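Local coordinates for protein oligopeptide ABC transporter OppAIV (Borrelia burgdorferi B31, PDB 4GL8) that binds a peptide in a cleft within the fold and, like related solute-binding proteins, probably delivers oligopeptides to a membrane ABC transporter for uptake, at residues D50-G55 against E406-Y411; S54-Q59 against I239-T244; S425-D430 against T446-Y451. All blocks are in the same frame, centred on the assembly; numbering follows the deposited sequence.

Contact 1: D50-G55 against E406-Y411; sequences DTVGSG and EEWSTY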
ATOM      1  N   ASP A  50      -4.228  -1.698   3.312  1.00 19.08           N
ATOM      2  CA  ASP A  50      -4.412  -0.267   3.009  1.00 19.14           C
ATOM      3  C   ASP A  50      -3.379   0.560   3.759  1.00 18.59           C
ATOM      4  O   ASP A  50      -2.903   0.122   4.800  1.00 17.91           O
ATOM      5  CB  ASP A  50      -5.825   0.169   3.382  1.00 19.25           C
ATOM      6  CG  ASP A  50      -5.991   0.361   4.850  1.00 19.42           C
ATOM      7  OD1 ASP A  50      -6.260  -0.630   5.556  1.00 19.71           O
ATOM      8  OD2 ASP A  50      -5.861   1.508   5.297  1.00 19.72           O
ATOM      9  N   THR A  51      -3.002   1.716   3.212  1.00 18.48           N
ATOM     10  CA  THR A  51      -1.908   2.515   3.792  1.00 19.37           C
ATOM     11  C   THR A  51      -2.233   3.208   5.126  1.00 19.83           C
ATOM     12  O   THR A  51      -1.309   3.570   5.861  1.00 19.91           O
ATOM     13  CB  THR A  51      -1.398   3.629   2.832  1.00 19.41           C
ATOM     14  OG1 THR A  51      -2.502   4.425   2.413  1.00 20.03           O
ATOM     15  CG2 THR A  51      -0.769   3.012   1.619  1.00 19.51           C
ATOM     16  N   VAL A  52      -3.510   3.396   5.441  1.00 20.00           N
ATOM     17  CA  VAL A  52      -3.867   4.008   6.700  1.00 21.06           C
ATOM     18  C   VAL A  52      -3.685   3.025   7.855  1.00 20.19           C
ATOM     19  O   VAL A  52      -2.962   3.294   8.821  1.00 20.13           O
ATOM     20  CB  VAL A  52      -5.290   4.576   6.683  1.00 22.08           C
ATOM     21  CG1 VAL A  52      -5.558   5.288   7.997  1.00 22.36           C
ATOM     22  CG2 VAL A  52      -5.428   5.547   5.529  1.00 22.89           C
ATOM     23  N   GLY A  53      -4.312   1.876   7.749  1.00 20.29           N
ATOM     24  CA  GLY A  53      -4.051   0.821   8.712  1.00 20.97           C
ATOM     25  C   GLY A  53      -2.562   0.498   8.831  1.00 21.95           C
ATOM     26  O   GLY A  53      -2.047   0.312   9.937  1.00 21.70           O
ATOM     27  N   SER A  54      -1.869   0.439   7.696  1.00 22.22           N
ATOM     28  CA  SER A  54      -0.453   0.085   7.697  1.00 23.96           C
ATOM     29  C   SER A  54       0.414   1.093   8.449  1.00 24.09           C
ATOM     30  O   SER A  54       1.319   0.698   9.183  1.00 25.46           O
ATOM     31  CB  SER A  54       0.089  -0.024   6.275  1.00 24.02           C
ATOM     32  OG  SER A  54       1.405  -0.502   6.339  1.00 26.07           O
ATOM     33  N   GLY A  55       0.139   2.377   8.246  1.00 23.08           N
ATOM     34  CA  GLY A  55       0.922   3.426   8.851  1.00 23.62           C
ATOM     35  C   GLY A  55       0.755   3.485  10.359  1.00 24.31           C
ATOM     36  O   GLY A  55       1.696   3.800  11.095  1.00 25.74           O
ATOM     37  N   GLU A 406     -17.169   7.143  -1.559  1.00 24.10           N
ATOM     38  CA  GLU A 406     -17.369   6.174  -0.489  1.00 24.48           C
ATOM     39  C   GLU A 406     -16.368   6.413   0.638  1.00 24.02           C
ATOM     40  O   GLU A 406     -15.226   6.794   0.406  1.00 23.44           O
ATOM     41  CB  GLU A 406     -17.225   4.740  -1.038  1.00 24.08           C
ATOM     42  CG  GLU A 406     -18.360   4.293  -1.951  1.00 23.85           C
ATOM     43  CD  GLU A 406     -18.230   2.860  -2.443  1.00 23.88           C
ATOM     44  OE1 GLU A 406     -17.119   2.276  -2.498  1.00 23.04           O
ATOM     45  OE2 GLU A 406     -19.275   2.285  -2.795  1.00 25.71           O
ATOM     46  N   GLU A 407     -16.822   6.203   1.859  1.00 24.21           N
ATOM     47  CA  GLU A 407     -15.958   6.227   3.014  1.00 24.78           C
ATOM     48  C   GLU A 407     -14.914   5.107   2.844  1.00 23.01           C
ATOM     49  O   GLU A 407     -15.193   4.073   2.235  1.00 21.67           O
ATOM     50  CB  GLU A 407     -16.778   6.014   4.298  1.00 26.81           C
ATOM     51  CG  GLU A 407     -16.040   6.311   5.608  1.00 28.56           C
ATOM     52  CD  GLU A 407     -15.190   5.152   6.151  1.00 29.96           C
ATOM     53  OE1 GLU A 407     -15.505   3.953   5.908  1.00 30.82           O
ATOM     54  OE2 GLU A 407     -14.177   5.432   6.843  1.00 30.77           O
ATOM     55  N   TRP A 408     -13.742   5.336   3.416  1.00 22.20           N
ATOM     56  CA  TRP A 408     -12.559   4.537   3.221  1.00 21.58           C
ATOM     57  C   TRP A 408     -12.807   3.028   3.311  1.00 21.60           C
ATOM     58  O   TRP A 408     -12.417   2.317   2.404  1.00 20.97           O
ATOM     59  CB  TRP A 408     -11.480   4.972   4.216  1.00 22.19           C
ATOM     60  CG  TRP A 408     -10.062   4.311   4.009  1.00 22.38           C
ATOM     61  CD1 TRP A 408      -9.360   3.603   4.926  1.00 22.50           C
ATOM     62  CD2 TRP A 408      -9.221   4.395   2.847  1.00 21.58           C
ATOM     63  NE1 TRP A 408      -8.159   3.219   4.420  1.00 22.77           N
ATOM     64  CE2 TRP A 408      -8.038   3.687   3.142  1.00 21.92           C
ATOM     65  CE3 TRP A 408      -9.370   4.969   1.575  1.00 20.78           C
ATOM     66  CZ2 TRP A 408      -6.996   3.538   2.221  1.00 21.47           C
ATOM     67  CZ3 TRP A 408      -8.368   4.826   0.669  1.00 20.78           C
ATOM     68  CH2 TRP A 408      -7.166   4.112   0.999  1.00 20.95           C
ATOM     69  N   SER A 409     -13.472   2.549   4.359  1.00 22.26           N
ATOM     70  CA  SER A 409     -13.763   1.105   4.496  1.00 22.79           C
ATOM     71  C   SER A 409     -14.636   0.572   3.406  1.00 21.97           C
ATOM     72  O   SER A 409     -14.413  -0.526   2.928  1.00 22.84           O
ATOM     73  CB  SER A 409     -14.425   0.777   5.844  1.00 24.31           C
ATOM     74  OG  SER A 409     -13.458   0.838   6.885  1.00 26.15           O
ATOM     75  N   THR A 410     -15.662   1.315   3.045  1.00 21.97           N
ATOM     76  CA  THR A 410     -16.558   0.907   1.973  1.00 21.75           C
ATOM     77  C   THR A 410     -15.802   0.921   0.648  1.00 20.44           C
ATOM     78  O   THR A 410     -15.989   0.055  -0.175  1.00 19.83           O
ATOM     79  CB  THR A 410     -17.794   1.835   1.919  1.00 22.53           C
ATOM     80  OG1 THR A 410     -18.518   1.740   3.160  1.00 23.73           O
ATOM     81  CG2 THR A 410     -18.773   1.467   0.730  1.00 22.27           C
ATOM     82  N   TYR A 411     -14.968   1.932   0.436  1.00 19.73           N
ATOM     83  CA  TYR A 411     -14.165   2.030  -0.789  1.00 18.75           C
ATOM     84  C   TYR A 411     -13.250   0.817  -0.991  1.00 18.04           C
ATOM     85  O   TYR A 411     -13.168   0.281  -2.090  1.00 17.58           O
ATOM     86  CB  TYR A 411     -13.337   3.313  -0.768  1.00 18.76           C
ATOM     87  CG  TYR A 411     -12.193   3.326  -1.759  1.00 18.71           C
ATOM     88  CD1 TYR A 411     -12.405   3.656  -3.086  1.00 18.35           C
ATOM     89  CD2 TYR A 411     -10.906   3.036  -1.362  1.00 18.85           C
ATOM     90  CE1 TYR A 411     -11.365   3.692  -3.987  1.00 17.94           C
ATOM     91  CE2 TYR A 411      -9.849   3.067  -2.255  1.00 18.87           C
ATOM     92  CZ  TYR A 411     -10.080   3.387  -3.565  1.00 18.74           C
ATOM     93  OH  TYR A 411      -9.018   3.419  -4.452  1.00 18.54           O
TER
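Asp50 and Trp408 meet through a carboxylate and an indole N-H, a worked example of one acidic side chain serving two structural tasks. Followed outward, Asp50 makes contact along most of its length. Its CB lies 3.8 Å from CZ2 of Trp408, against the benzo half of the indole. CG comes next, set between the backbone N and the carbonyl carbon (chi1 77°), a rotation that turns the carboxylate back over the start of helix 51-57 while still offering it to Trp408. At the tip, OD2 accepts from Trp408 NE1 at 3.0 Å. The N-H points almost straight at it (162°), and OD2 lies practically in the indole plane; the carboxylate itself is turned steeply against that plane, so the donor arrives from above the carboxylate rather than within it.

From the opposite face of the carboxylate, Gly53 N gives its hydrogen to the same OD2 at 2.9 Å, and Val52 N adds a weak bond. Asp50 is thus the N-cap of helix 51-57. Val52 follows on from the cap: its CG2 packs 3.8 Å from Trp408 NE1 and 4.0 Å from Trp408 CE2, placing a methyl group beside the polar bond.

The indole also touches the backbone of the bound peptide, while Thr51 hydrogen-bonds to that peptide through its backbone. The bond to the capping carboxylate thus restrains the orientation of a ring that touches the ligand. Two well-formed N-H bonds and a helix N terminus, all converging on buried OD2, would be expected to favour the charged form of Asp50.

Contact 2: S54-Q59 against I239-T244; sequences SGIVSQ and IIFFVT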
ATOM      1  N   SER A  54      -1.869   0.439   7.696  1.00 22.22           N
ATOM      2  CA  SER A  54      -0.453   0.085   7.697  1.00 23.96           C
ATOM      3  C   SER A  54       0.414   1.093   8.449  1.00 24.09           C
ATOM      4  O   SER A  54       1.319   0.698   9.183  1.00 25.46           O
ATOM      5  CB  SER A  54       0.089  -0.024   6.275  1.00 24.02           C
ATOM      6  OG  SER A  54       1.405  -0.502   6.339  1.00 26.07           O
ATOM      7  N   GLY A  55       0.139   2.377   8.246  1.00 23.08           N
ATOM      8  CA  GLY A  55       0.922   3.426   8.851  1.00 23.62           C
ATOM      9  C   GLY A  55       0.755   3.485  10.359  1.00 24.31           C
ATOM     10  O   GLY A  55       1.696   3.800  11.095  1.00 25.74           O
ATOM     11  N   ILE A  56      -0.442   3.138  10.822  1.00 23.30           N
ATOM     12  CA  ILE A  56      -0.719   3.069  12.235  1.00 22.65           C
ATOM     13  C   ILE A  56      -0.110   1.794  12.848  1.00 23.07           C
ATOM     14  O   ILE A  56       0.609   1.851  13.849  1.00 23.84           O
ATOM     15  CB  ILE A  56      -2.240   3.181  12.469  1.00 22.43           C
ATOM     16  CG1 ILE A  56      -2.708   4.589  12.124  1.00 22.98           C
ATOM     17  CG2 ILE A  56      -2.606   2.854  13.909  1.00 22.80           C
ATOM     18  CD1 ILE A  56      -4.182   4.688  11.876  1.00 23.37           C
ATOM     19  N   VAL A  57      -0.406   0.647  12.260  1.00 22.96           N
ATOM     20  CA  VAL A  57       0.015  -0.627  12.823  1.00 23.98           C
ATOM     21  C   VAL A  57       1.531  -0.735  12.907  1.00 24.16           C
ATOM     22  O   VAL A  57       2.056  -1.377  13.803  1.00 24.84           O
ATOM     23  CB  VAL A  57      -0.545  -1.813  11.996  1.00 24.91           C
ATOM     24  CG1 VAL A  57       0.538  -2.682  11.386  1.00 26.24           C
ATOM     25  CG2 VAL A  57      -1.438  -2.659  12.829  1.00 26.12           C
ATOM     26  N   SER A  58       2.223  -0.117  11.961  1.00 24.63           N
ATOM     27  CA  SER A  58       3.664  -0.116  11.958  1.00 25.84           C
ATOM     28  C   SER A  58       4.225   0.627  13.186  1.00 25.50           C
ATOM     29  O   SER A  58       5.373   0.365  13.571  1.00 26.36           O
ATOM     30  CB  SER A  58       4.200   0.446  10.630  1.00 28.30           C
ATOM     31  OG  SER A  58       4.003   1.875  10.583  1.00 33.71           O
ATOM     32  N   GLN A  59       3.419   1.490  13.841  1.00 23.79           N
ATOM     33  CA  GLN A  59       3.864   2.153  15.065  1.00 23.24           C
ATOM     34  C   GLN A  59       3.698   1.270  16.288  1.00 23.55           C
ATOM     35  O   GLN A  59       4.173   1.629  17.359  1.00 23.62           O
ATOM     36  CB  GLN A  59       3.141   3.476  15.317  1.00 23.56           C
ATOM     37  CG  GLN A  59       2.985   4.364  14.103  1.00 22.98           C
ATOM     38  CD  GLN A  59       4.301   4.616  13.401  1.00 23.32           C
ATOM     39  OE1 GLN A  59       5.287   5.011  14.021  1.00 22.53           O
ATOM     40  NE2 GLN A  59       4.332   4.361  12.096  1.00 23.60           N
ATOM     41  N   ILE A 239       0.796   9.396  20.931  1.00 25.45           N
ATOM     42  CA  ILE A 239       0.525   9.872  19.594  1.00 24.41           C
ATOM     43  C   ILE A 239      -0.966   9.823  19.381  1.00 24.68           C
ATOM     44  O   ILE A 239      -1.588   8.810  19.666  1.00 26.34           O
ATOM     45  CB  ILE A 239       1.238   9.027  18.532  1.00 23.73           C
ATOM     46  CG1 ILE A 239       2.730   9.274  18.611  1.00 23.71           C
ATOM     47  CG2 ILE A 239       0.712   9.344  17.136  1.00 22.52           C
ATOM     48  CD1 ILE A 239       3.506   8.212  17.874  1.00 24.35           C
ATOM     49  N   ILE A 240      -1.540  10.917  18.897  1.00 24.69           N
ATOM     50  CA  ILE A 240      -2.945  10.940  18.537  1.00 25.34           C
ATOM     51  C   ILE A 240      -3.129  11.074  17.017  1.00 24.92           C
ATOM     52  O   ILE A 240      -2.752  12.086  16.425  1.00 22.75           O
ATOM     53  CB  ILE A 240      -3.727  12.073  19.259  1.00 26.27           C
ATOM     54  CG1 ILE A 240      -3.613  11.939  20.792  1.00 27.31           C
ATOM     55  CG2 ILE A 240      -5.209  12.032  18.844  1.00 26.24           C
ATOM     56  CD1 ILE A 240      -4.257  13.099  21.548  1.00 28.26           C
ATOM     57  N   PHE A 241      -3.731  10.044  16.408  1.00 25.35           N
ATOM     58  CA  PHE A 241      -4.132  10.090  15.001  1.00 25.16           C
ATOM     59  C   PHE A 241      -5.529  10.665  14.925  1.00 27.42           C
ATOM     60  O   PHE A 241      -6.471  10.032  15.374  1.00 28.98           O
ATOM     61  CB  PHE A 241      -4.153   8.699  14.362  1.00 23.99           C
ATOM     62  CG  PHE A 241      -2.803   8.120  14.134  1.00 22.83           C
ATOM     63  CD1 PHE A 241      -2.088   8.436  12.991  1.00 22.28           C
ATOM     64  CD2 PHE A 241      -2.227   7.287  15.059  1.00 22.37           C
ATOM     65  CE1 PHE A 241      -0.837   7.902  12.771  1.00 21.48           C
ATOM     66  CE2 PHE A 241      -0.971   6.757  14.849  1.00 21.47           C
ATOM     67  CZ  PHE A 241      -0.275   7.060  13.702  1.00 21.36           C
ATOM     68  N   PHE A 242      -5.657  11.867  14.374  1.00 29.68           N
ATOM     69  CA  PHE A 242      -6.957  12.467  14.126  1.00 33.43           C
ATOM     70  C   PHE A 242      -7.451  12.063  12.760  1.00 33.90           C
ATOM     71  O   PHE A 242      -6.767  12.205  11.756  1.00 34.66           O
ATOM     72  CB  PHE A 242      -6.897  13.985  14.226  1.00 37.05           C
ATOM     73  CG  PHE A 242      -7.024  14.494  15.617  1.00 40.44           C
ATOM     74  CD1 PHE A 242      -8.280  14.761  16.154  1.00 43.38           C
ATOM     75  CD2 PHE A 242      -5.891  14.698  16.408  1.00 43.29           C
ATOM     76  CE1 PHE A 242      -8.402  15.236  17.455  1.00 45.97           C
ATOM     77  CE2 PHE A 242      -6.006  15.177  17.709  1.00 45.02           C
ATOM     78  CZ  PHE A 242      -7.264  15.449  18.232  1.00 46.18           C
ATOM     79  N   VAL A 243      -8.644  11.506  12.742  1.00 36.08           N
ATOM     80  CA  VAL A 243      -9.277  11.091  11.517  1.00 37.45           C
ATOM     81  C   VAL A 243     -10.167  12.234  11.048  1.00 40.17           C
ATOM     82  O   VAL A 243     -10.801  12.922  11.873  1.00 43.57           O
ATOM     83  CB  VAL A 243     -10.154   9.872  11.764  1.00 38.50           C
ATOM     84  CG1 VAL A 243     -10.935   9.542  10.506  1.00 41.22           C
ATOM     85  CG2 VAL A 243      -9.293   8.710  12.220  1.00 37.63           C
ATOM     86  N   THR A 244     -10.176  12.452   9.740  1.00 39.71           N
ATOM     87  CA  THR A 244     -11.134  13.331   9.072  1.00 40.58           C
ATOM     88  C   THR A 244     -10.755  13.367   7.600  1.00 41.83           C
ATOM     89  O   THR A 244      -9.568  13.433   7.272  1.00 41.25           O
ATOM     90  CB  THR A 244     -11.196  14.770   9.645  1.00 40.04           C
ATOM     91  OG1 THR A 244     -11.985  15.600   8.785  1.00 38.69           O
ATOM     92  CG2 THR A 244      -9.825  15.374   9.779  1.00 39.49           C
TER
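Ile56 lays its CG1 methylene over the ring of Phe241, almost exactly above the centre: CG1 is 3.7 Å from the ring centroid and only 6° off the normal, a textbook CH-pi contact. All six ring carbons are consequently at nearly equal range, with Phe241 CZ the closest to Ile56 CG1 at 3.8 Å. The first torsion of Ile56 (chi1 -69°) sets CG1 anti to the carbonyl carbon and brings this branch, rather than CG2, onto the ring.

Gln59, three residues further on, approaches differently. Its CG stands at the edge of the same ring, near the ring plane and 4.2 Å from Phe241 CZ. Beyond CG the side chain folds back, and Gln59 NE2 donates to Gly55 O at 2.9 Å. The amide is also held from outside, NE2 bonding to Phe520 O and OE1 accepting from Leu522 N, so its aliphatic part is kept beside the phenyl group.

Phe241 projects from strand 238-242, which pairs in parallel with strand 31-35 and antiparallel with strand 219-224. Leu34 and Leu222 of those neighbours touch the Phe241 side chain too, so helix 51-57 rests on strand 238-242 through a phenylalanine that the flanking strands also pack against.

Contact 3: S425-D430 against T446-Y451; sequences SGWSGD and TSFSSY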
ATOM      1  N   SER A 425      -8.142   4.441  -8.176  1.00 19.09           N
ATOM      2  CA  SER A 425      -7.383   3.332  -7.645  1.00 20.35           C
ATOM      3  C   SER A 425      -5.919   3.735  -7.558  1.00 22.32           C
ATOM      4  O   SER A 425      -5.609   4.914  -7.471  1.00 24.00           O
ATOM      5  CB  SER A 425      -7.656   2.117  -8.557  1.00 20.09           C
ATOM      6  OG  SER A 425      -7.098   0.938  -8.069  1.00 20.54           O
ATOM      7  N   GLY A 426      -5.010   2.775  -7.643  1.00 24.26           N
ATOM      8  CA  GLY A 426      -3.606   3.034  -7.396  1.00 24.83           C
ATOM      9  C   GLY A 426      -3.085   2.120  -6.306  1.00 24.83           C
ATOM     10  O   GLY A 426      -3.858   1.411  -5.648  1.00 24.31           O
ATOM     11  N   TRP A 427      -1.771   2.179  -6.102  1.00 19.71           N
ATOM     12  CA  TRP A 427      -1.093   1.185  -5.331  1.00 18.85           C
ATOM     13  C   TRP A 427       0.134   1.803  -4.762  1.00 18.95           C
ATOM     14  O   TRP A 427       0.843   2.509  -5.436  1.00 18.08           O
ATOM     15  CB  TRP A 427      -0.698   0.022  -6.223  1.00 18.10           C
ATOM     16  CG  TRP A 427      -0.231  -1.194  -5.512  1.00 17.65           C
ATOM     17  CD1 TRP A 427       1.033  -1.728  -5.537  1.00 17.40           C
ATOM     18  CD2 TRP A 427      -1.016  -2.062  -4.687  1.00 17.37           C
ATOM     19  NE1 TRP A 427       1.081  -2.866  -4.777  1.00 17.39           N
ATOM     20  CE2 TRP A 427      -0.170  -3.101  -4.254  1.00 17.32           C
ATOM     21  CE3 TRP A 427      -2.357  -2.071  -4.298  1.00 17.48           C
ATOM     22  CZ2 TRP A 427      -0.625  -4.151  -3.441  1.00 17.56           C
ATOM     23  CZ3 TRP A 427      -2.812  -3.099  -3.470  1.00 17.43           C
ATOM     24  CH2 TRP A 427      -1.951  -4.122  -3.054  1.00 17.64           C
ATOM     25  N   SER A 428       0.355   1.535  -3.499  1.00 19.70           N
ATOM     26  CA  SER A 428       1.576   1.903  -2.849  1.00 20.95           C
ATOM     27  C   SER A 428       2.390   0.623  -2.698  1.00 19.93           C
ATOM     28  O   SER A 428       1.888  -0.387  -2.180  1.00 20.80           O
ATOM     29  CB  SER A 428       1.258   2.583  -1.506  1.00 22.27           C
ATOM     30  OG  SER A 428       2.146   2.151  -0.510  1.00 25.09           O
ATOM     31  N   GLY A 429       3.625   0.664  -3.194  1.00 18.75           N
ATOM     32  CA  GLY A 429       4.567  -0.450  -3.149  1.00 18.41           C
ATOM     33  C   GLY A 429       4.783  -0.989  -1.749  1.00 18.93           C
ATOM     34  O   GLY A 429       4.927  -0.229  -0.781  1.00 19.48           O
ATOM     35  N   ASP A 430       4.757  -2.309  -1.643  1.00 18.71           N
ATOM     36  CA  ASP A 430       4.908  -2.992  -0.379  1.00 19.09           C
ATOM     37  C   ASP A 430       6.349  -3.424  -0.176  1.00 19.63           C
ATOM     38  O   ASP A 430       6.688  -3.847   0.907  1.00 21.58           O
ATOM     39  CB  ASP A 430       3.987  -4.217  -0.348  1.00 18.94           C
ATOM     40  CG  ASP A 430       2.493  -3.844  -0.458  1.00 19.78           C
ATOM     41  OD1 ASP A 430       2.065  -2.827   0.154  1.00 18.79           O
ATOM     42  OD2 ASP A 430       1.758  -4.589  -1.153  1.00 21.40           O
ATOM     43  N   THR A 446      -6.503  -9.613  -8.759  1.00 20.47           N
ATOM     44  CA  THR A 446      -7.105  -8.429  -9.389  1.00 20.19           C
ATOM     45  C   THR A 446      -8.132  -7.736  -8.490  1.00 20.44           C
ATOM     46  O   THR A 446      -8.685  -6.693  -8.849  1.00 20.01           O
ATOM     47  CB  THR A 446      -7.739  -8.827 -10.739  1.00 21.05           C
ATOM     48  OG1 THR A 446      -8.674  -9.895 -10.545  1.00 20.57           O
ATOM     49  CG2 THR A 446      -6.652  -9.319 -11.689  1.00 20.84           C
ATOM     50  N   SER A 447      -8.402  -8.334  -7.329  1.00 20.31           N
ATOM     51  CA  SER A 447      -8.966  -7.586  -6.199  1.00 21.08           C
ATOM     52  C   SER A 447      -8.289  -6.225  -5.997  1.00 20.33           C
ATOM     53  O   SER A 447      -8.950  -5.250  -5.623  1.00 20.79           O
ATOM     54  CB  SER A 447      -8.848  -8.373  -4.897  1.00 20.48           C
ATOM     55  OG  SER A 447      -9.963  -9.191  -4.781  1.00 21.30           O
ATOM     56  N   PHE A 448      -6.982  -6.181  -6.223  1.00 20.11           N
ATOM     57  CA  PHE A 448      -6.194  -4.959  -6.017  1.00 20.33           C
ATOM     58  C   PHE A 448      -5.926  -4.137  -7.276  1.00 19.77           C
ATOM     59  O   PHE A 448      -5.260  -3.083  -7.207  1.00 19.33           O
ATOM     60  CB  PHE A 448      -4.875  -5.308  -5.293  1.00 21.28           C
ATOM     61  CG  PHE A 448      -5.095  -5.987  -3.972  1.00 23.01           C
ATOM     62  CD1 PHE A 448      -5.779  -5.337  -2.951  1.00 24.47           C
ATOM     63  CD2 PHE A 448      -4.681  -7.294  -3.757  1.00 26.15           C
ATOM     64  CE1 PHE A 448      -6.026  -5.965  -1.721  1.00 26.83           C
ATOM     65  CE2 PHE A 448      -4.929  -7.936  -2.537  1.00 27.20           C
ATOM     66  CZ  PHE A 448      -5.619  -7.273  -1.518  1.00 27.39           C
ATOM     67  N   SER A 449      -6.454  -4.571  -8.413  1.00 18.86           N
ATOM     68  CA  SER A 449      -6.320  -3.789  -9.638  1.00 19.12           C
ATOM     69  C   SER A 449      -7.681  -3.689 -10.330  1.00 19.25           C
ATOM     70  O   SER A 449      -8.569  -3.052  -9.810  1.00 19.41           O
ATOM     71  CB  SER A 449      -5.235  -4.375 -10.558  1.00 18.68           C
ATOM     72  OG  SER A 449      -5.544  -5.705 -10.940  1.00 18.45           O
ATOM     73  N   SER A 450      -7.844  -4.350 -11.478  1.00 19.82           N
ATOM     74  CA  SER A 450      -9.047  -4.231 -12.284  1.00 19.80           C
ATOM     75  C   SER A 450      -9.781  -5.543 -12.274  1.00 20.40           C
ATOM     76  O   SER A 450      -9.270  -6.567 -12.744  1.00 20.36           O
ATOM     77  CB  SER A 450      -8.700  -3.848 -13.714  1.00 19.94           C
ATOM     78  OG  SER A 450      -8.441  -2.463 -13.813  1.00 19.81           O
ATOM     79  N   TYR A 451     -10.995  -5.512 -11.751  1.00 21.09           N
ATOM     80  CA  TYR A 451     -11.709  -6.726 -11.440  1.00 22.58           C
ATOM     81  C   TYR A 451     -11.912  -7.527 -12.706  1.00 22.29           C
ATOM     82  O   TYR A 451     -12.379  -6.996 -13.707  1.00 21.99           O
ATOM     83  CB  TYR A 451     -13.048  -6.389 -10.817  1.00 24.77           C
ATOM     84  CG  TYR A 451     -13.691  -7.559 -10.160  1.00 27.37           C
ATOM     85  CD1 TYR A 451     -13.293  -7.962  -8.886  1.00 29.13           C
ATOM     86  CD2 TYR A 451     -14.677  -8.277 -10.802  1.00 31.00           C
ATOM     87  CE1 TYR A 451     -13.881  -9.046  -8.265  1.00 31.32           C
ATOM     88  CE2 TYR A 451     -15.281  -9.358 -10.188  1.00 34.09           C
ATOM     89  CZ  TYR A 451     -14.867  -9.733  -8.916  1.00 33.70           C
ATOM     90  OH  TYR A 451     -15.439 -10.807  -8.306  1.00 40.45           O
TER
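Trp427 reaches Phe448 with the far corner of its six-membered ring, and what it meets is chiefly the root of the phenylalanine side chain, CB and CG, with CD1 just behind. Trp427 CZ3 approaches Phe448 CB to 3.5 Å and Phe448 CG to 3.7 Å; Trp427 CH2 follows at 3.8 Å from Phe448 CG. The rings meet obliquely, planes inclined by 47° and centroids 5.4 Å apart, in an apolar fit of two buried side chains.

Conformation explains this meeting. In Trp427 the indole CG swings away from the backbone N (chi1 -168°), which sends the ring out from strand 422-428; together with chi2 (-114°) this presents CZ3 and CH2 toward residues 446-451. NE1, on the pyrrole part, is hydrogen-bonded elsewhere. In Phe448 the backbone itself sets CB toward Trp427, and the first torsion, with CG anti to the carbonyl carbon, decides where the phenyl ring goes from there. The loop beneath it is turned, with Ser449 N bonded to Thr446 O.

Arg415 ties the two backbones together from outside, since its NH2 bonds to both Gly426 O and Phe448 O. Along the strand and just past its end, Trp427 packs on the backbone of the bound peptide, Ser428 bonds to it through its own backbone, and Asp430 OD1 is hydrogen-bonded to the peptide backbone. Phe448 thus packs behind a tryptophan that lies on the peptide main chain, at the end of a strand whose backbone also bonds the ligand, consistent with the broad peptide recognition of OppA-type binding proteins.

From the N terminus, helix 51-57 opens two of the three closures. Contact 2 leaves from its end and the residues just after it, closing first, at strand 238-242; contact 1 closes only at helix 408-417. The two start from the same stretch, the shorter span of contact 2 lying within the longer one of contact 1. Contact 3 follows in series, a short closure between strand 422-428 and the loop ahead of helix 456-466. It still touches contact 1, where Thr51 CG2 lies 3.7 Å from Ser428 OG and Tyr411 OH packs on Ser425. Contact 2 ties the helix to strand 238-242, contact 1 joins two parts that meet the peptide, and contact 3 joins a peptide-touching strand to a loop.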